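Local coordinates for 4-alpha-glucanotransferase (Aquifex aeolicus, PDB 1TZ7), which belongs to the amylomaltase (disproportionating enzyme) family of glucanotransferases and is built around a parallel beta/alpha barrel, at residues A[457-469]-A[480-492]. Numbering follows the deposited sequence.
Sequences MQDLLNLGNEARM and RWRIKEDYTQKKE
Gln458, its amide stacked on the indole of Trp481, spends that amide on Ala467: Gln458 NE2 donates to Ala467 O at 2.9 Å, with an N-H...O angle of 166° and the oxygen close to the amide plane. Segment 457-469 follows strand 452-456, the last in chain order of the parallel beta/alpha barrel, and 480-492 packs against it, ending in the first turn of helix 491-500. Gln458 CG makes a CH-pi contact, standing 3.6 Å from the centroid of the six-membered ring of Trp481, almost on its normal, and a bend at chi2 (97°) then lays the amide flat, 4° from the indole plane. Gln458 and Ala467, joined by their bond, lie over one face, the first on the six-membered ring and the second at the pyrrole end, with Ala467 CB 3.4 Å from Trp481 NE1.

Around the rim, Leu461 CD1 and Met457 CG approach near the ring plane, while Leu463 CD1 reaches Trp481 CZ2 at 3.6 Å. Farther along, Leu461 CD2 touches both Glu485 OE1 and Tyr487 CB, and helix 44-56 meets Tyr487 through Arg48 and Phe49. No hydrogen bond joins the two segments directly; their contact rests on the amide stack, the CH-pi contact and apolar packing. Met457 crosses Tyr487 at about a right angle, its CE 3.4 Å from Tyr487 CB.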
loop_
_atom_site.group_PDB
_atom_site.type_symbol
_atom_site.label_atom_id
_atom_site.label_comp_id
_atom_site.label_asym_id
_atom_site.label_seq_id
_atom_site.Cartn_x
_atom_site.Cartn_y
_atom_site.Cartn_z
ATOM N N MET A 457 2.985 -12.750 -6.136
ATOM C CA MET A 457 4.071 -13.686 -5.853
ATOM C C MET A 457 3.520 -15.075 -5.546
ATOM O O MET A 457 4.089 -16.073 -5.961
ATOM C CB MET A 457 4.921 -13.186 -4.682
ATOM C CG MET A 457 6.159 -14.032 -4.411
ATOM S SD MET A 457 7.352 -13.961 -5.773
ATOM C CE MET A 457 8.784 -14.675 -4.996
ATOM N N GLN A 458 2.397 -15.122 -4.825
ATOM C CA GLN A 458 1.770 -16.394 -4.436
ATOM C C GLN A 458 1.388 -17.235 -5.657
ATOM O O GLN A 458 1.394 -18.469 -5.598
ATOM C CB GLN A 458 0.514 -16.134 -3.585
ATOM C CG GLN A 458 0.801 -15.570 -2.199
ATOM C CD GLN A 458 0.664 -14.056 -2.144
ATOM O OE1 GLN A 458 1.170 -13.355 -3.012
ATOM N NE2 GLN A 458 -0.024 -13.558 -1.128
ATOM N N ASP A 459 1.039 -16.566 -6.754
ATOM C CA ASP A 459 0.702 -17.252 -8.007
ATOM C C ASP A 459 1.955 -17.818 -8.677
ATOM O O ASP A 459 1.939 -18.932 -9.205
ATOM C CB ASP A 459 -0.013 -16.297 -8.964
ATOM C CG ASP A 459 -1.368 -15.850 -8.442
ATOM O OD1 ASP A 459 -1.934 -16.541 -7.562
ATOM O OD2 ASP A 459 -1.943 -14.822 -8.852
ATOM N N LEU A 460 3.034 -17.043 -8.650
ATOM C CA LEU A 460 4.329 -17.508 -9.146
ATOM C C LEU A 460 4.757 -18.780 -8.415
ATOM O O LEU A 460 5.347 -19.684 -9.012
ATOM C CB LEU A 460 5.390 -16.421 -8.954
ATOM C CG LEU A 460 6.442 -16.250 -10.060
ATOM C CD1 LEU A 460 7.623 -15.446 -9.532
ATOM C CD2 LEU A 460 6.911 -17.585 -10.609
ATOM N N LEU A 461 4.449 -18.843 -7.119
ATOM C CA LEU A 461 4.860 -19.967 -6.277
ATOM C C LEU A 461 3.796 -21.065 -6.236
ATOM O O LEU A 461 3.971 -22.088 -5.564
ATOM C CB LEU A 461 5.158 -19.473 -4.855
ATOM C CG LEU A 461 6.311 -18.457 -4.745
ATOM C CD1 LEU A 461 6.441 -17.932 -3.326
ATOM C CD2 LEU A 461 7.621 -19.078 -5.204
ATOM N N ASN A 462 2.693 -20.849 -6.950
ATOM C CA ASN A 462 1.625 -21.857 -7.060
ATOM C C ASN A 462 1.036 -22.233 -5.683
ATOM O O ASN A 462 0.893 -23.417 -5.354
ATOM C CB ASN A 462 2.150 -23.114 -7.786
ATOM C CG ASN A 462 1.064 -23.829 -8.584
ATOM O OD1 ASN A 462 -0.023 -23.292 -8.798
ATOM N ND2 ASN A 462 1.362 -25.043 -9.026
ATOM N N LEU A 463 0.690 -21.214 -4.896
ATOM C CA LEU A 463 0.185 -21.415 -3.534
ATOM C C LEU A 463 -1.326 -21.229 -3.483
ATOM O O LEU A 463 -1.904 -20.541 -4.324
ATOM C CB LEU A 463 0.859 -20.433 -2.572
ATOM C CG LEU A 463 2.379 -20.558 -2.445
ATOM C CD1 LEU A 463 2.925 -19.440 -1.574
ATOM C CD2 LEU A 463 2.773 -21.932 -1.877
ATOM N N GLY A 464 -1.958 -21.841 -2.484
ATOM C CA GLY A 464 -3.414 -21.871 -2.393
ATOM C C GLY A 464 -3.978 -20.832 -1.430
ATOM O O GLY A 464 -3.361 -19.794 -1.186
ATOM N N ASN A 465 -5.157 -21.125 -0.888
ATOM C CA ASN A 465 -5.887 -20.188 -0.025
ATOM C C ASN A 465 -5.137 -19.858 1.268
ATOM O O ASN A 465 -5.364 -18.813 1.872
ATOM C CB ASN A 465 -7.266 -20.765 0.326
ATOM C CG ASN A 465 -8.207 -20.792 -0.862
ATOM O OD1 ASN A 465 -8.713 -21.850 -1.247
ATOM N ND2 ASN A 465 -8.447 -19.632 -1.449
ATOM N N GLU A 466 -4.256 -20.763 1.690
ATOM C CA GLU A 466 -3.472 -20.565 2.910
ATOM C C GLU A 466 -2.517 -19.357 2.797
ATOM O O GLU A 466 -2.117 -18.783 3.807
ATOM C CB GLU A 466 -2.680 -21.850 3.257
ATOM C CG GLU A 466 -1.334 -22.000 2.529
ATOM C CD GLU A 466 -1.474 -22.541 1.108
ATOM O OE1 GLU A 466 -0.433 -22.781 0.459
ATOM O OE2 GLU A 466 -2.616 -22.727 0.643
ATOM N N ALA A 467 -2.169 -18.982 1.563
ATOM C CA ALA A 467 -1.214 -17.891 1.325
ATOM C C ALA A 467 -1.922 -16.571 0.971
ATOM O O ALA A 467 -1.290 -15.630 0.503
ATOM C CB ALA A 467 -0.245 -18.279 0.217
ATOM N N ARG A 468 -3.228 -16.513 1.202
ATOM C CA ARG A 468 -3.991 -15.290 0.962
ATOM C C ARG A 468 -3.510 -14.166 1.892
ATOM O O ARG A 468 -3.409 -14.349 3.103
ATOM C CB ARG A 468 -5.480 -15.545 1.184
ATOM C CG ARG A 468 -6.365 -14.387 0.785
ATOM C CD ARG A 468 -7.864 -14.712 0.803
ATOM N NE ARG A 468 -8.665 -13.551 0.434
ATOM C CZ ARG A 468 -9.958 -13.591 0.155
ATOM N NH1 ARG A 468 -10.620 -14.738 0.198
ATOM N NH2 ARG A 468 -10.596 -12.476 -0.172
ATOM N N MET A 469 -3.218 -13.013 1.317
ATOM C CA MET A 469 -2.690 -11.895 2.078
ATOM C C MET A 469 -3.788 -11.253 2.930
ATOM O O MET A 469 -3.628 -11.092 4.133
ATOM C CB MET A 469 -2.072 -10.852 1.137
ATOM C CG MET A 469 -1.236 -9.794 1.843
ATOM S SD MET A 469 0.155 -10.493 2.795
ATOM C CE MET A 469 1.289 -9.082 2.803
ATOM N N ARG A 480 -0.210 -11.366 6.918
ATOM C CA ARG A 480 0.751 -12.176 7.628
ATOM C C ARG A 480 1.595 -13.071 6.695
ATOM O O ARG A 480 2.644 -13.554 7.097
ATOM C CB ARG A 480 0.039 -13.030 8.689
ATOM C CG ARG A 480 -0.783 -12.183 9.715
ATOM C CD ARG A 480 -1.083 -12.890 11.039
ATOM N NE ARG A 480 -0.081 -12.637 12.001
ATOM C CZ ARG A 480 -0.192 -12.013 13.181
ATOM N NH1 ARG A 480 0.886 -11.975 13.903
ATOM N NH2 ARG A 480 -1.292 -11.375 13.612
ATOM N N TRP A 481 1.139 -13.286 5.459
ATOM C CA TRP A 481 1.811 -14.258 4.584
ATOM C C TRP A 481 3.233 -13.837 4.278
ATOM O O TRP A 481 3.494 -12.679 3.973
ATOM C CB TRP A 481 1.069 -14.460 3.267
ATOM C CG TRP A 481 1.831 -15.394 2.352
ATOM C CD1 TRP A 481 1.924 -16.755 2.463
ATOM C CD2 TRP A 481 2.635 -15.032 1.224
ATOM N NE1 TRP A 481 2.723 -17.260 1.462
ATOM C CE2 TRP A 481 3.171 -16.224 0.686
ATOM C CE3 TRP A 481 2.953 -13.815 0.597
ATOM C CZ2 TRP A 481 4.000 -16.235 -0.437
ATOM C CZ3 TRP A 481 3.775 -13.834 -0.514
ATOM C CH2 TRP A 481 4.290 -15.036 -1.018
ATOM N N ARG A 482 4.151 -14.797 4.344
ATOM C CA ARG A 482 5.532 -14.580 3.929
ATOM C C ARG A 482 6.010 -15.714 3.040
ATOM O O ARG A 482 5.539 -16.852 3.151
ATOM C CB ARG A 482 6.449 -14.479 5.154
ATOM C CG ARG A 482 6.109 -13.345 6.102
ATOM C CD ARG A 482 7.325 -12.725 6.778
ATOM N NE ARG A 482 7.984 -13.655 7.691
ATOM C CZ ARG A 482 9.293 -13.668 7.940
ATOM N NH1 ARG A 482 9.792 -14.551 8.786
ATOM N NH2 ARG A 482 10.106 -12.798 7.341
ATOM N N ILE A 483 6.950 -15.401 2.164
ATOM C CA ILE A 483 7.709 -16.415 1.447
ATOM C C ILE A 483 8.442 -17.301 2.439
ATOM O O ILE A 483 9.119 -16.802 3.341
ATOM C CB ILE A 483 8.731 -15.735 0.486
ATOM C CG1 ILE A 483 7.997 -14.948 -0.603
ATOM C CG2 ILE A 483 9.649 -16.772 -0.140
ATOM C CD1 ILE A 483 8.865 -13.873 -1.277
ATOM N N LYS A 484 8.300 -18.623 2.269
ATOM C CA LYS A 484 8.976 -19.602 3.131
ATOM C C LYS A 484 9.934 -20.507 2.327
ATOM O O LYS A 484 10.672 -21.305 2.905
ATOM C CB LYS A 484 7.941 -20.483 3.849
ATOM C CG LYS A 484 7.008 -19.725 4.783
ATOM C CD LYS A 484 5.836 -20.607 5.236
ATOM C CE LYS A 484 4.596 -19.779 5.552
ATOM N NZ LYS A 484 3.966 -19.213 4.322
ATOM N N GLU A 485 9.910 -20.375 1.000
ATOM C CA GLU A 485 10.654 -21.280 0.117
ATOM C C GLU A 485 11.670 -20.501 -0.721
ATOM O O GLU A 485 11.637 -19.275 -0.763
ATOM C CB GLU A 485 9.681 -22.038 -0.807
ATOM C CG GLU A 485 9.012 -21.156 -1.869
ATOM C CD GLU A 485 7.812 -21.828 -2.526
ATOM O OE1 GLU A 485 7.973 -22.392 -3.631
ATOM O OE2 GLU A 485 6.711 -21.786 -1.941
ATOM N N ASP A 486 12.569 -21.226 -1.388
ATOM C CA ASP A 486 13.523 -20.610 -2.316
ATOM C C ASP A 486 12.835 -20.285 -3.643
ATOM O O ASP A 486 12.736 -21.134 -4.529
ATOM C CB ASP A 486 14.722 -21.542 -2.558
ATOM C CG ASP A 486 15.798 -20.904 -3.453
ATOM O OD1 ASP A 486 15.665 -19.710 -3.807
ATOM O OD2 ASP A 486 16.801 -21.524 -3.847
ATOM N N TYR A 487 12.367 -19.047 -3.768
ATOM C CA TYR A 487 11.592 -18.622 -4.933
ATOM C C TYR A 487 12.456 -18.447 -6.192
ATOM O O TYR A 487 11.922 -18.316 -7.289
ATOM C CB TYR A 487 10.856 -17.305 -4.633
ATOM C CG TYR A 487 11.773 -16.159 -4.276
ATOM C CD1 TYR A 487 12.118 -15.908 -2.956
ATOM C CD2 TYR A 487 12.297 -15.327 -5.260
ATOM C CE1 TYR A 487 12.960 -14.861 -2.617
ATOM C CE2 TYR A 487 13.143 -14.274 -4.933
ATOM C CZ TYR A 487 13.469 -14.049 -3.604
ATOM O OH TYR A 487 14.306 -13.008 -3.261
ATOM N N THR A 488 13.782 -18.441 -6.029
ATOM C CA THR A 488 14.693 -18.212 -7.173
ATOM C C THR A 488 14.816 -19.450 -8.071
ATOM O O THR A 488 15.350 -19.367 -9.176
ATOM C CB THR A 488 16.107 -17.770 -6.691
ATOM O OG1 THR A 488 16.733 -18.824 -5.952
ATOM C CG2 THR A 488 16.025 -16.610 -5.702
ATOM N N GLN A 489 14.321 -20.593 -7.591
ATOM C CA GLN A 489 14.232 -21.804 -8.421
ATOM C C GLN A 489 13.249 -21.605 -9.584
ATOM O O GLN A 489 13.319 -22.306 -10.591
ATOM C CB GLN A 489 13.790 -23.008 -7.575
ATOM C CG GLN A 489 14.748 -23.375 -6.443
ATOM C CD GLN A 489 16.178 -23.550 -6.917
ATOM O OE1 GLN A 489 16.452 -24.384 -7.781
ATOM N NE2 GLN A 489 17.093 -22.766 -6.354
ATOM N N LYS A 490 12.340 -20.642 -9.432
ATOM C CA LYS A 490 11.334 -20.357 -10.455
ATOM C C LYS A 490 11.896 -19.505 -11.610
ATOM O O LYS A 490 11.172 -19.167 -12.534
ATOM C CB LYS A 490 10.132 -19.633 -9.828
ATOM C CG LYS A 490 9.447 -20.406 -8.699
ATOM C CD LYS A 490 8.680 -21.604 -9.229
ATOM C CE LYS A 490 7.937 -22.319 -8.117
ATOM N NZ LYS A 490 7.771 -23.764 -8.403
ATOM N N LYS A 491 13.186 -19.167 -11.547
ATOM C CA LYS A 491 13.726 -18.096 -12.384
ATOM C C LYS A 491 13.790 -18.488 -13.867
ATOM O O LYS A 491 13.452 -17.690 -14.731
ATOM C CB LYS A 491 15.110 -17.622 -11.859
ATOM C CG LYS A 491 16.328 -18.327 -12.467
ATOM C CD LYS A 491 17.034 -17.438 -13.501
ATOM C CE LYS A 491 18.437 -17.951 -13.817
ATOM N NZ LYS A 491 18.938 -17.441 -15.123
ATOM N N GLU A 492 14.207 -19.717 -14.154
ATOM C CA GLU A 492 14.367 -20.163 -15.546
ATOM C C GLU A 492 13.006 -20.295 -16.229
ATOM O O GLU A 492 12.858 -19.980 -17.408
ATOM C CB GLU A 492 15.115 -21.500 -15.606
ATOM C CG GLU A 492 16.106 -21.598 -16.758
ATOM C CD GLU A 492 17.240 -20.591 -16.641
ATOM O OE1 GLU A 492 17.245 -19.603 -17.411
ATOM O OE2 GLU A 492 18.124 -20.788 -15.780
#